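Local coordinates for protein uroporphyrinogen III synthase (Thermus thermophilus, PDB 1WD7) that probably catalyses the ring closure of hydroxymethylbilane to uroporphyrinogen III, with inversion of the last pyrrole, on the route to haem and related tetrapyrroles, at residues 10-15 against 185-190; 219-224 against 238-243; 207-212 against 230-235. All blocks are in the same frame, centred on the assembly; numbering follows the deposited sequence.

How the contacts relate
Contacts 1 and 2 belong to the same five-stranded parallel sheet. Contact 1, the more buried, lies in its interior, whereas contact 2 pairs the edge strand 238-240 with strand 217-221 and runs out into exposed, charged turns. Strands 186-189 and 217-221 are neighbours, so L187 and F189 of contact 1 are probably hydrogen-bonded to L219 of contact 2. Contact 3 is partly buried and joins no strands: a helix meets the end of helix 223-231, which also begins in contact 2, and L212 touches L187 from contact 1. The chemistry changes accordingly, from backbone ladders ending in charged pairs, the second less certain, to an arginine on a backbone carbonyl, apolar branches and a bridging water.

Contact 1: residues 10-15 against 185-190; sequences RVAYAG and DALAFV
A12 and L187 form the apolar centre, on one face of a pair of parallel strands. L187 CG stands anti to the backbone N (chi1 172°), and the second torsion then swings CD1 toward the partner strand, where it lies 3.6 Å from A12 CB. Past the end of strand 10-13, A14 CB comes within 4.2 Å of F189 CD2; F189 also packs on V195 and L198 of helix 192-201. The other face carries V11, Y13, A186 and A188, covered by F252, L245 and L248 of helix 245-260. Here V190 CG1 presses obliquely on the Y13 ring, a tight 3.3 Å from CE2, with the two side chains crossing at about a right angle.

Between the faces runs the ladder of the backbones: A12 N donates to A186 O (2.8 Å), A12 O accepts from A188 N, and A188 O from A14 N. Its polar end is more elaborate. R10 O accepts two hydrogen bonds, from D185 N and A186 N, while D185 OD2 receives R10 N at 2.8 Å through its anti lone pair. The R10 chain bends at chi3 (-70°) and turns its guanidinium side-on: NE reaches OD2 of D185, also at 2.8 Å and from above the carboxylate plane, while NH1 reaches OD1 at 2.9 Å. The two planes are 55° apart, and this charged pairing probably steadies the carboxylate that holds the R10 amide. The whole illustrates parallel strand pairing inside a helix-flanked alpha/beta sheet, in which the N-terminal strand is paired with one far later in the chain.

Contact 2: residues 219-224 against 238-243; sequences LAVGRV and YVDETE
V221 and D240 sit side by side on one face of two parallel strands, and the aspartate can be followed outward. Its CB lies 3.7 Å from A220 O, beside the bond by which D240 N donates to that same oxygen. CG is anti to the backbone N (chi1 168°), which brings OD1 to 4.0 Å from V221 CG1; OD1 also accepts from the amide of R244. OD2 turns back on its own chain: T242 OG1 donates to its syn lone pair at 2.6 Å, and T242 N closes an Asx turn at 3.0 Å from well above the carboxylate plane. With an alanine here, the T242 hydroxyl and amide would probably lose their shared acceptor and the R244 amide its own, leaving the turn after the strand less firmly set.

The ladder continues on both sides of the D240 amide: A220 N bonds to Y238 O, and G222 N to D240 O at 2.7 Å. G222 holds the N-cap position of helix 223-231 with backbone angles that would jam a CB against the preceding carbonyl, and E243 CG packs 3.9 Å from its CA. Beyond it, E241 lies over one face of the R223 guanidinium, a pairing of charges whose oxygen positions are less certain. Strand 217-221, helix 223-231 and strand 238-240 together make a beta-alpha-beta crossover, and here its two strands meet at the edge of the sheet.

Contact 3: residues 207-212 against 230-235; sequences ALREAL and REWGVK
R209 and L212, on helix 205-213, meet W232, G233 and V234 where helix 223-231 ends in a Schellman motif. G233 is the C-prime residue of that motif: it takes positive phi, and its amide bonds back to R230 O while V234 N bonds to L229 O, which turns the chain out of the helix and leaves W232 O facing the arginine.

The hydrogen bonding centres on R209. Its chain runs extended to CG and CD, then bends at chi3 (-59°), and NE donates to W232 O at 2.7 Å. The bond is somewhat bent, 144° at the hydrogen, and reaches the oxygen from above the carbonyl plane. NH1 adds a weak bond to the same W232 O at 3.3 Å. Around them, N213 joins the same chain turn through its side-chain amide, which donates to G233 O and accepts from K235 N.

Contacts of flat and aliphatic groups come next. NH1 of R209 lies at the edge of the W232 indole, 4.0 Å from CE3, and the guanidinium and ring planes are only 15° apart; the cation therefore meets the rim and does not stack on the face, while W232 stacks with F199 of helix 192-201. R209 CG passes 3.4 Å from G233 O, and a CB on G233 would clash with R209 NE, so the close approach depends on the bare glycine.

The apolar contact is made by V234, both of whose methyls face L212: V234 CG1 is 3.8 Å from L212 CB, and V234 CG2 is 4.0 Å from the same L212 CB. F199 touches both residues.

Finally, solvent joins the two segments: one water donates both its hydrogens, to L212 O at 2.7 Å and to K235 O at 2.7 Å.

Contact 1: residues 10-15 against 185-190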
ATOM      1  N   ARG A  10      20.647 -11.641  -9.048  1.00 23.62           N
ATOM      2  CA  ARG A  10      19.867 -12.198  -7.932  1.00 23.87           C
ATOM      3  C   ARG A  10      18.688 -11.281  -7.634  1.00 20.19           C
ATOM      4  O   ARG A  10      18.849 -10.162  -7.121  1.00 21.22           O
ATOM      5  CB  ARG A  10      20.780 -12.321  -6.700  1.00 26.60           C
ATOM      6  CG  ARG A  10      21.996 -13.212  -6.931  1.00 26.36           C
ATOM      7  CD  ARG A  10      23.073 -12.969  -5.886  1.00 28.79           C
ATOM      8  NE  ARG A  10      23.689 -11.657  -6.068  1.00 28.17           N
ATOM      9  CZ  ARG A  10      24.572 -11.128  -5.226  1.00 36.61           C
ATOM     10  NH1 ARG A  10      25.078  -9.927  -5.464  1.00 41.76           N
ATOM     11  NH2 ARG A  10      24.959 -11.810  -4.141  1.00 37.51           N
ATOM     12  N   VAL A  11      17.479 -11.756  -7.933  1.00 16.45           N
ATOM     13  CA  VAL A  11      16.278 -10.947  -7.736  1.00 19.43           C
ATOM     14  C   VAL A  11      15.424 -11.520  -6.611  1.00 21.04           C
ATOM     15  O   VAL A  11      14.921 -12.632  -6.723  1.00 16.33           O
ATOM     16  CB  VAL A  11      15.436 -10.889  -9.044  1.00 14.47           C
ATOM     17  CG1 VAL A  11      14.234  -9.956  -8.894  1.00 18.13           C
ATOM     18  CG2 VAL A  11      16.307 -10.407 -10.172  1.00 23.53           C
ATOM     19  N   ALA A  12      15.273 -10.746  -5.536  1.00 16.36           N
ATOM     20  CA  ALA A  12      14.462 -11.164  -4.380  1.00 15.69           C
ATOM     21  C   ALA A  12      13.027 -10.725  -4.565  1.00 18.75           C
ATOM     22  O   ALA A  12      12.750  -9.714  -5.189  1.00 16.68           O
ATOM     23  CB  ALA A  12      15.041 -10.534  -3.080  1.00 18.08           C
ATOM     24  N   TYR A  13      12.107 -11.513  -4.004  1.00 15.56           N
ATOM     25  CA  TYR A  13      10.688 -11.266  -4.076  1.00 17.15           C
ATOM     26  C   TYR A  13      10.192 -11.140  -2.652  1.00 16.29           C
ATOM     27  O   TYR A  13      10.443 -12.029  -1.831  1.00 18.01           O
ATOM     28  CB  TYR A  13      10.023 -12.447  -4.784  1.00 18.58           C
ATOM     29  CG  TYR A  13       8.517 -12.380  -4.903  1.00 18.52           C
ATOM     30  CD1 TYR A  13       7.710 -13.246  -4.185  1.00 19.52           C
ATOM     31  CD2 TYR A  13       7.912 -11.475  -5.762  1.00 21.96           C
ATOM     32  CE1 TYR A  13       6.307 -13.224  -4.324  1.00 26.82           C
ATOM     33  CE2 TYR A  13       6.540 -11.421  -5.908  1.00 24.43           C
ATOM     34  CZ  TYR A  13       5.748 -12.303  -5.185  1.00 22.84           C
ATOM     35  OH  TYR A  13       4.377 -12.239  -5.328  1.00 29.46           O
ATOM     36  N   ALA A  14       9.499 -10.046  -2.349  1.00 16.55           N
ATOM     37  CA  ALA A  14       8.974  -9.822  -1.022  1.00 17.76           C
ATOM     38  C   ALA A  14       7.512 -10.229  -0.848  1.00 21.25           C
ATOM     39  O   ALA A  14       6.921  -9.981   0.180  1.00 22.07           O
ATOM     40  CB  ALA A  14       9.164  -8.324  -0.644  1.00 22.67           C
ATOM     41  N   GLY A  15       6.929 -10.848  -1.871  1.00 21.01           N
ATOM     42  CA  GLY A  15       5.525 -11.258  -1.765  1.00 27.50           C
ATOM     43  C   GLY A  15       5.355 -12.629  -1.112  1.00 27.35           C
ATOM     44  O   GLY A  15       6.335 -13.286  -0.771  1.00 29.59           O
ATOM     45  N   ASP A 185      20.552  -8.364  -5.680  1.00 23.30           N
ATOM     46  CA  ASP A 185      20.850  -7.371  -6.730  1.00 24.45           C
ATOM     47  C   ASP A 185      19.635  -6.529  -7.068  1.00 23.09           C
ATOM     48  O   ASP A 185      19.758  -5.368  -7.487  1.00 21.78           O
ATOM     49  CB  ASP A 185      21.345  -8.054  -8.001  1.00 23.75           C
ATOM     50  CG  ASP A 185      22.663  -8.777  -7.798  1.00 27.83           C
ATOM     51  OD1 ASP A 185      23.606  -8.145  -7.290  1.00 28.43           O
ATOM     52  OD2 ASP A 185      22.748  -9.967  -8.156  1.00 25.03           O
ATOM     53  N   ALA A 186      18.451  -7.094  -6.890  1.00 17.87           N
ATOM     54  CA  ALA A 186      17.192  -6.384  -7.142  1.00 19.39           C
ATOM     55  C   ALA A 186      16.164  -6.960  -6.200  1.00 18.84           C
ATOM     56  O   ALA A 186      16.265  -8.125  -5.806  1.00 16.94           O
ATOM     57  CB  ALA A 186      16.734  -6.565  -8.600  1.00 19.77           C
ATOM     58  N   LEU A 187      15.203  -6.130  -5.808  1.00 17.39           N
ATOM     59  CA  LEU A 187      14.169  -6.548  -4.880  1.00 13.66           C
ATOM     60  C   LEU A 187      12.835  -6.117  -5.419  1.00 19.37           C
ATOM     61  O   LEU A 187      12.589  -4.932  -5.631  1.00 17.11           O
ATOM     62  CB  LEU A 187      14.408  -5.922  -3.511  1.00 17.33           C
ATOM     63  CG  LEU A 187      13.305  -6.113  -2.451  1.00 15.46           C
ATOM     64  CD1 LEU A 187      13.127  -7.626  -2.220  1.00 19.22           C
ATOM     65  CD2 LEU A 187      13.723  -5.471  -1.164  1.00 18.80           C
ATOM     66  N   ALA A 188      11.942  -7.082  -5.616  1.00 13.60           N
ATOM     67  CA  ALA A 188      10.621  -6.758  -6.155  1.00 13.69           C
ATOM     68  C   ALA A 188       9.507  -6.720  -5.110  1.00 13.33           C
ATOM     69  O   ALA A 188       9.330  -7.669  -4.345  1.00 15.64           O
ATOM     70  CB  ALA A 188      10.265  -7.796  -7.230  1.00 18.11           C
ATOM     71  N   PHE A 189       8.744  -5.628  -5.090  1.00 15.55           N
ATOM     72  CA  PHE A 189       7.639  -5.461  -4.185  1.00 13.41           C
ATOM     73  C   PHE A 189       6.398  -5.453  -5.039  1.00 16.59           C
ATOM     74  O   PHE A 189       6.321  -4.706  -5.974  1.00 15.36           O
ATOM     75  CB  PHE A 189       7.711  -4.101  -3.442  1.00 15.64           C
ATOM     76  CG  PHE A 189       8.948  -3.912  -2.598  1.00 11.85           C
ATOM     77  CD1 PHE A 189      10.108  -3.384  -3.180  1.00 16.54           C
ATOM     78  CD2 PHE A 189       8.945  -4.217  -1.273  1.00 12.85           C
ATOM     79  CE1 PHE A 189      11.261  -3.161  -2.395  1.00 17.48           C
ATOM     80  CE2 PHE A 189      10.090  -4.000  -0.467  1.00 18.73           C
ATOM     81  CZ  PHE A 189      11.228  -3.473  -1.037  1.00 16.88           C
ATOM     82  N   VAL A 190       5.413  -6.298  -4.720  1.00 13.13           N
ATOM     83  CA  VAL A 190       4.200  -6.331  -5.499  1.00 12.12           C
ATOM     84  C   VAL A 190       3.134  -5.367  -4.914  1.00 13.09           C
ATOM     85  O   VAL A 190       2.241  -4.925  -5.621  1.00 22.17           O
ATOM     86  CB  VAL A 190       3.640  -7.752  -5.523  1.00 24.78           C
ATOM     87  CG1 VAL A 190       4.729  -8.714  -5.978  1.00 29.60           C
ATOM     88  CG2 VAL A 190       3.117  -8.117  -4.201  1.00 28.51           C
TER

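Contact 2: residues 219-224 against 238-243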
ATOM      1  N   LEU A 219      12.241  -2.809  -7.448  1.00 15.10           N
ATOM      2  CA  LEU A 219      11.276  -2.959  -8.533  1.00 13.20           C
ATOM      3  C   LEU A 219       9.881  -2.900  -7.916  1.00 14.22           C
ATOM      4  O   LEU A 219       9.597  -3.567  -6.888  1.00 15.02           O
ATOM      5  CB  LEU A 219      11.475  -4.322  -9.196  1.00 12.98           C
ATOM      6  CG  LEU A 219      12.968  -4.670  -9.454  1.00 13.73           C
ATOM      7  CD1 LEU A 219      13.048  -6.011 -10.143  1.00 17.94           C
ATOM      8  CD2 LEU A 219      13.621  -3.535 -10.296  1.00 15.80           C
ATOM      9  N   ALA A 220       9.012  -2.119  -8.522  1.00 15.32           N
ATOM     10  CA  ALA A 220       7.649  -1.973  -7.973  1.00 19.04           C
ATOM     11  C   ALA A 220       6.524  -2.319  -8.928  1.00 18.15           C
ATOM     12  O   ALA A 220       6.497  -1.869 -10.078  1.00 17.43           O
ATOM     13  CB  ALA A 220       7.443  -0.517  -7.463  1.00 22.30           C
ATOM     14  N   VAL A 221       5.584  -3.134  -8.443  1.00 17.04           N
ATOM     15  CA  VAL A 221       4.417  -3.492  -9.239  1.00 17.99           C
ATOM     16  C   VAL A 221       3.361  -2.470  -8.892  1.00 18.71           C
ATOM     17  O   VAL A 221       2.776  -2.507  -7.798  1.00 21.57           O
ATOM     18  CB  VAL A 221       3.907  -4.918  -8.890  1.00 17.58           C
ATOM     19  CG1 VAL A 221       2.594  -5.198  -9.662  1.00 17.07           C
ATOM     20  CG2 VAL A 221       4.945  -5.958  -9.229  1.00 18.83           C
ATOM     21  N   GLY A 222       3.118  -1.538  -9.801  1.00 19.78           N
ATOM     22  CA  GLY A 222       2.120  -0.503  -9.554  1.00 18.07           C
ATOM     23  C   GLY A 222       2.649   0.830  -9.025  1.00 20.93           C
ATOM     24  O   GLY A 222       3.658   0.878  -8.271  1.00 18.29           O
ATOM     25  N   ARG A 223       1.979   1.917  -9.390  1.00 17.09           N
ATOM     26  CA  ARG A 223       2.386   3.227  -8.938  1.00 19.55           C
ATOM     27  C   ARG A 223       2.209   3.398  -7.432  1.00 17.79           C
ATOM     28  O   ARG A 223       2.943   4.162  -6.804  1.00 20.03           O
ATOM     29  CB  ARG A 223       1.557   4.333  -9.661  1.00 27.32           C
ATOM     30  CG  ARG A 223       1.991   4.705 -11.088  1.00 35.50           C
ATOM     31  CD  ARG A 223       1.130   5.903 -11.580  1.00 39.68           C
ATOM     32  NE  ARG A 223       1.342   6.270 -12.982  1.00 46.33           N
ATOM     33  CZ  ARG A 223       2.490   6.708 -13.489  1.00 46.31           C
ATOM     34  NH1 ARG A 223       3.558   6.813 -12.718  1.00 50.80           N
ATOM     35  NH2 ARG A 223       2.553   7.159 -14.741  1.00 53.84           N
ATOM     36  N   VAL A 224       1.257   2.709  -6.820  1.00 17.33           N
ATOM     37  CA  VAL A 224       1.089   2.879  -5.390  1.00 15.17           C
ATOM     38  C   VAL A 224       2.250   2.243  -4.637  1.00 17.79           C
ATOM     39  O   VAL A 224       2.687   2.763  -3.620  1.00 20.05           O
ATOM     40  CB  VAL A 224      -0.249   2.309  -4.911  1.00 16.92           C
ATOM     41  CG1 VAL A 224      -0.370   2.463  -3.370  1.00 18.89           C
ATOM     42  CG2 VAL A 224      -1.385   3.089  -5.583  1.00 17.62           C
ATOM     43  N   TYR A 238      12.664   0.450 -11.434  1.00 19.31           N
ATOM     44  CA  TYR A 238      11.691   0.160 -12.446  1.00 19.55           C
ATOM     45  C   TYR A 238      10.288   0.060 -11.840  1.00 23.71           C
ATOM     46  O   TYR A 238      10.089  -0.588 -10.779  1.00 20.74           O
ATOM     47  CB  TYR A 238      12.042  -1.167 -13.153  1.00 20.78           C
ATOM     48  CG  TYR A 238      11.122  -1.526 -14.295  1.00 18.13           C
ATOM     49  CD1 TYR A 238      11.226  -0.890 -15.530  1.00 24.50           C
ATOM     50  CD2 TYR A 238      10.118  -2.500 -14.138  1.00 20.79           C
ATOM     51  CE1 TYR A 238      10.356  -1.213 -16.586  1.00 25.65           C
ATOM     52  CE2 TYR A 238       9.258  -2.827 -15.165  1.00 24.89           C
ATOM     53  CZ  TYR A 238       9.372  -2.191 -16.387  1.00 23.89           C
ATOM     54  OH  TYR A 238       8.514  -2.512 -17.425  1.00 25.87           O
ATOM     55  N   VAL A 239       9.310   0.655 -12.518  1.00 19.48           N
ATOM     56  CA  VAL A 239       7.915   0.624 -12.052  1.00 17.80           C
ATOM     57  C   VAL A 239       7.035   0.004 -13.126  1.00 22.61           C
ATOM     58  O   VAL A 239       6.955   0.520 -14.258  1.00 21.13           O
ATOM     59  CB  VAL A 239       7.391   2.043 -11.749  1.00 17.61           C
ATOM     60  CG1 VAL A 239       5.951   1.997 -11.298  1.00 16.55           C
ATOM     61  CG2 VAL A 239       8.237   2.673 -10.644  1.00 16.79           C
ATOM     62  N   ASP A 240       6.357  -1.092 -12.777  1.00 19.45           N
ATOM     63  CA  ASP A 240       5.458  -1.782 -13.696  1.00 17.42           C
ATOM     64  C   ASP A 240       4.079  -1.160 -13.536  1.00 24.92           C
ATOM     65  O   ASP A 240       3.418  -1.366 -12.523  1.00 24.63           O
ATOM     66  CB  ASP A 240       5.390  -3.257 -13.347  1.00 21.27           C
ATOM     67  CG  ASP A 240       4.244  -3.979 -14.080  1.00 29.02           C
ATOM     68  OD1 ASP A 240       3.664  -4.928 -13.479  1.00 28.62           O
ATOM     69  OD2 ASP A 240       3.909  -3.599 -15.240  1.00 21.91           O
ATOM     70  N   GLU A 241       3.683  -0.370 -14.527  1.00 24.24           N
ATOM     71  CA  GLU A 241       2.393   0.316 -14.526  1.00 29.20           C
ATOM     72  C   GLU A 241       1.236  -0.602 -14.901  1.00 28.57           C
ATOM     73  O   GLU A 241       0.073  -0.250 -14.700  1.00 32.60           O
ATOM     74  CB  GLU A 241       2.435   1.501 -15.499  1.00 31.00           C
ATOM     75  CG  GLU A 241       3.602   2.486 -15.276  1.00 37.10           C
ATOM     76  CD  GLU A 241       3.152   3.833 -14.679  1.00 37.19           C
ATOM     77  OE1 GLU A 241       2.040   3.918 -14.132  1.00 39.21           O
ATOM     78  OE2 GLU A 241       3.940   4.793 -14.750  1.00 41.78           O
ATOM     79  N   THR A 242       1.543  -1.804 -15.400  1.00 27.34           N
ATOM     80  CA  THR A 242       0.480  -2.725 -15.822  1.00 24.94           C
ATOM     81  C   THR A 242       0.015  -3.648 -14.709  1.00 28.74           C
ATOM     82  O   THR A 242      -0.910  -4.442 -14.887  1.00 26.05           O
ATOM     83  CB  THR A 242       0.917  -3.578 -17.024  1.00 24.71           C
ATOM     84  OG1 THR A 242       1.865  -4.562 -16.611  1.00 22.43           O
ATOM     85  CG2 THR A 242       1.565  -2.681 -18.092  1.00 23.61           C
ATOM     86  N   GLU A 243       0.679  -3.539 -13.553  1.00 25.12           N
ATOM     87  CA  GLU A 243       0.363  -4.336 -12.387  1.00 24.68           C
ATOM     88  C   GLU A 243       0.329  -5.832 -12.624  1.00 25.50           C
ATOM     89  O   GLU A 243      -0.644  -6.511 -12.263  1.00 26.84           O
ATOM     90  CB  GLU A 243      -0.953  -3.846 -11.783  1.00 25.36           C
ATOM     91  CG  GLU A 243      -0.820  -2.525 -11.037  1.00 36.95           C
ATOM     92  CD  GLU A 243      -2.131  -1.970 -10.530  1.00 39.12           C
ATOM     93  OE1 GLU A 243      -2.937  -1.497 -11.356  1.00 47.14           O
ATOM     94  OE2 GLU A 243      -2.376  -2.027  -9.303  1.00 45.77           O
TER
HETATM   95  O   HOH W   1      -0.861   0.791  -8.223  1.00 21.56           O

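Contact 3: residues 207-212 against 230-235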
ATOM      1  N   ALA A 207      20.343   2.513   6.193  1.00 26.51           N
ATOM      2  CA  ALA A 207      21.280   1.688   5.462  1.00 27.38           C
ATOM      3  C   ALA A 207      20.430   1.024   4.385  1.00 21.71           C
ATOM      4  O   ALA A 207      20.898   0.806   3.265  1.00 25.64           O
ATOM      5  CB  ALA A 207      21.915   0.647   6.369  1.00 22.32           C
ATOM      6  N   LEU A 208      19.195   0.683   4.748  1.00 26.62           N
ATOM      7  CA  LEU A 208      18.269   0.030   3.799  1.00 24.63           C
ATOM      8  C   LEU A 208      17.963   0.978   2.625  1.00 22.51           C
ATOM      9  O   LEU A 208      18.042   0.581   1.478  1.00 26.31           O
ATOM     10  CB  LEU A 208      16.957  -0.326   4.512  1.00 25.80           C
ATOM     11  CG  LEU A 208      15.791  -0.884   3.714  1.00 32.66           C
ATOM     12  CD1 LEU A 208      16.227  -2.126   2.959  1.00 36.13           C
ATOM     13  CD2 LEU A 208      14.640  -1.222   4.662  1.00 32.44           C
ATOM     14  N   ARG A 209      17.641   2.226   2.928  1.00 24.96           N
ATOM     15  CA  ARG A 209      17.361   3.231   1.906  1.00 23.61           C
ATOM     16  C   ARG A 209      18.583   3.396   1.018  1.00 26.50           C
ATOM     17  O   ARG A 209      18.487   3.433  -0.220  1.00 22.84           O
ATOM     18  CB  ARG A 209      17.020   4.561   2.569  1.00 22.73           C
ATOM     19  CG  ARG A 209      16.825   5.734   1.598  1.00 24.83           C
ATOM     20  CD  ARG A 209      16.505   7.029   2.356  1.00 29.78           C
ATOM     21  NE  ARG A 209      15.294   6.896   3.164  1.00 34.41           N
ATOM     22  CZ  ARG A 209      15.276   6.771   4.500  1.00 38.49           C
ATOM     23  NH1 ARG A 209      14.119   6.636   5.147  1.00 35.56           N
ATOM     24  NH2 ARG A 209      16.406   6.794   5.196  1.00 37.84           N
ATOM     25  N   GLU A 210      19.759   3.482   1.636  1.00 25.00           N
ATOM     26  CA  GLU A 210      20.990   3.638   0.877  1.00 25.18           C
ATOM     27  C   GLU A 210      21.211   2.467  -0.063  1.00 26.72           C
ATOM     28  O   GLU A 210      21.515   2.655  -1.261  1.00 31.96           O
ATOM     29  CB  GLU A 210      22.177   3.756   1.856  1.00 35.56           C
ATOM     30  CG  GLU A 210      23.525   3.955   1.190  1.00 41.72           C
ATOM     31  CD  GLU A 210      24.673   4.004   2.212  1.00 46.04           C
ATOM     32  OE1 GLU A 210      25.816   4.226   1.786  1.00 36.92           O
ATOM     33  OE2 GLU A 210      24.412   3.817   3.433  1.00 47.84           O
ATOM     34  N   ALA A 211      21.037   1.252   0.451  1.00 23.24           N
ATOM     35  CA  ALA A 211      21.239   0.051  -0.358  1.00 22.13           C
ATOM     36  C   ALA A 211      20.313   0.064  -1.573  1.00 17.49           C
ATOM     37  O   ALA A 211      20.746  -0.217  -2.687  1.00 25.05           O
ATOM     38  CB  ALA A 211      20.982  -1.201   0.488  1.00 22.71           C
ATOM     39  N   LEU A 212      19.040   0.346  -1.332  1.00 24.42           N
ATOM     40  CA  LEU A 212      18.037   0.360  -2.417  1.00 22.89           C
ATOM     41  C   LEU A 212      18.180   1.537  -3.372  1.00 29.06           C
ATOM     42  O   LEU A 212      17.460   1.611  -4.374  1.00 25.06           O
ATOM     43  CB  LEU A 212      16.618   0.325  -1.805  1.00 22.23           C
ATOM     44  CG  LEU A 212      16.233  -0.988  -1.120  1.00 24.48           C
ATOM     45  CD1 LEU A 212      14.907  -0.846  -0.365  1.00 19.20           C
ATOM     46  CD2 LEU A 212      16.118  -2.099  -2.178  1.00 22.65           C
ATOM     47  N   ARG A 230       9.073   5.710  -2.791  1.00 18.71           N
ATOM     48  CA  ARG A 230       9.537   7.114  -2.824  1.00 20.43           C
ATOM     49  C   ARG A 230       9.312   7.771  -1.474  1.00 20.38           C
ATOM     50  O   ARG A 230      10.115   8.583  -1.011  1.00 21.97           O
ATOM     51  CB  ARG A 230       8.807   7.881  -3.927  1.00 21.55           C
ATOM     52  CG  ARG A 230       9.261   7.528  -5.307  1.00 26.15           C
ATOM     53  CD  ARG A 230       8.632   8.450  -6.339  1.00 35.16           C
ATOM     54  NE  ARG A 230       8.377   7.754  -7.597  1.00 44.33           N
ATOM     55  CZ  ARG A 230       7.863   8.340  -8.680  1.00 54.04           C
ATOM     56  NH1 ARG A 230       7.668   7.625  -9.783  1.00 57.06           N
ATOM     57  NH2 ARG A 230       7.541   9.639  -8.663  1.00 52.89           N
ATOM     58  N   GLU A 231       8.217   7.407  -0.812  1.00 21.73           N
ATOM     59  CA  GLU A 231       7.919   7.984   0.496  1.00 24.64           C
ATOM     60  C   GLU A 231       9.033   7.646   1.504  1.00 27.64           C
ATOM     61  O   GLU A 231       9.368   8.442   2.390  1.00 24.41           O
ATOM     62  CB  GLU A 231       6.578   7.476   0.988  1.00 27.23           C
ATOM     63  CG  GLU A 231       6.147   8.055   2.322  1.00 30.24           C
ATOM     64  CD  GLU A 231       4.703   7.733   2.682  1.00 31.71           C
ATOM     65  OE1 GLU A 231       4.287   8.064   3.805  1.00 38.27           O
ATOM     66  OE2 GLU A 231       3.977   7.146   1.836  1.00 33.02           O
ATOM     67  N   TRP A 232       9.609   6.457   1.380  1.00 23.94           N
ATOM     68  CA  TRP A 232      10.684   6.048   2.285  1.00 20.56           C
ATOM     69  C   TRP A 232      12.042   6.428   1.742  1.00 19.48           C
ATOM     70  O   TRP A 232      13.053   5.872   2.139  1.00 25.24           O
ATOM     71  CB  TRP A 232      10.606   4.529   2.552  1.00 21.31           C
ATOM     72  CG  TRP A 232       9.569   4.194   3.570  1.00 20.31           C
ATOM     73  CD1 TRP A 232       8.276   3.777   3.346  1.00 22.50           C
ATOM     74  CD2 TRP A 232       9.704   4.288   4.992  1.00 26.37           C
ATOM     75  NE1 TRP A 232       7.592   3.664   4.522  1.00 21.44           N
ATOM     76  CE2 TRP A 232       8.418   4.005   5.555  1.00 24.61           C
ATOM     77  CE3 TRP A 232      10.734   4.700   5.856  1.00 26.17           C
ATOM     78  CZ2 TRP A 232       8.198   3.958   6.945  1.00 24.77           C
ATOM     79  CZ3 TRP A 232      10.502   4.669   7.257  1.00 25.33           C
ATOM     80  CH2 TRP A 232       9.229   4.357   7.769  1.00 28.44           C
ATOM     81  N   GLY A 233      12.060   7.374   0.809  1.00 23.52           N
ATOM     82  CA  GLY A 233      13.306   7.862   0.229  1.00 25.00           C
ATOM     83  C   GLY A 233      14.021   6.996  -0.774  1.00 24.48           C
ATOM     84  O   GLY A 233      15.222   7.221  -1.057  1.00 24.85           O
ATOM     85  N   VAL A 234      13.312   6.013  -1.338  1.00 21.93           N
ATOM     86  CA  VAL A 234      13.899   5.141  -2.315  1.00 20.38           C
ATOM     87  C   VAL A 234      13.404   5.500  -3.706  1.00 21.64           C
ATOM     88  O   VAL A 234      12.212   5.721  -3.900  1.00 24.65           O
ATOM     89  CB  VAL A 234      13.502   3.656  -2.060  1.00 21.41           C
ATOM     90  CG1 VAL A 234      14.060   2.771  -3.182  1.00 16.26           C
ATOM     91  CG2 VAL A 234      14.079   3.229  -0.713  1.00 24.07           C
ATOM     92  N   LYS A 235      14.342   5.576  -4.638  1.00 21.36           N
ATOM     93  CA  LYS A 235      14.015   5.821  -6.010  1.00 28.06           C
ATOM     94  C   LYS A 235      13.887   4.511  -6.756  1.00 20.64           C
ATOM     95  O   LYS A 235      14.873   3.822  -6.959  1.00 23.21           O
ATOM     96  CB  LYS A 235      15.023   6.718  -6.656  1.00 30.29           C
ATOM     97  CG  LYS A 235      14.178   7.639  -7.485  1.00 38.62           C
ATOM     98  CD  LYS A 235      12.808   8.167  -6.934  1.00 44.66           C
ATOM     99  CE  LYS A 235      12.104   8.871  -8.088  1.00 42.99           C
ATOM    100  NZ  LYS A 235      11.381   8.566  -9.279  1.00 48.08           N
TER
HETATM  101  O   HOH W   2      16.066   1.410  -6.640  1.00 23.57           O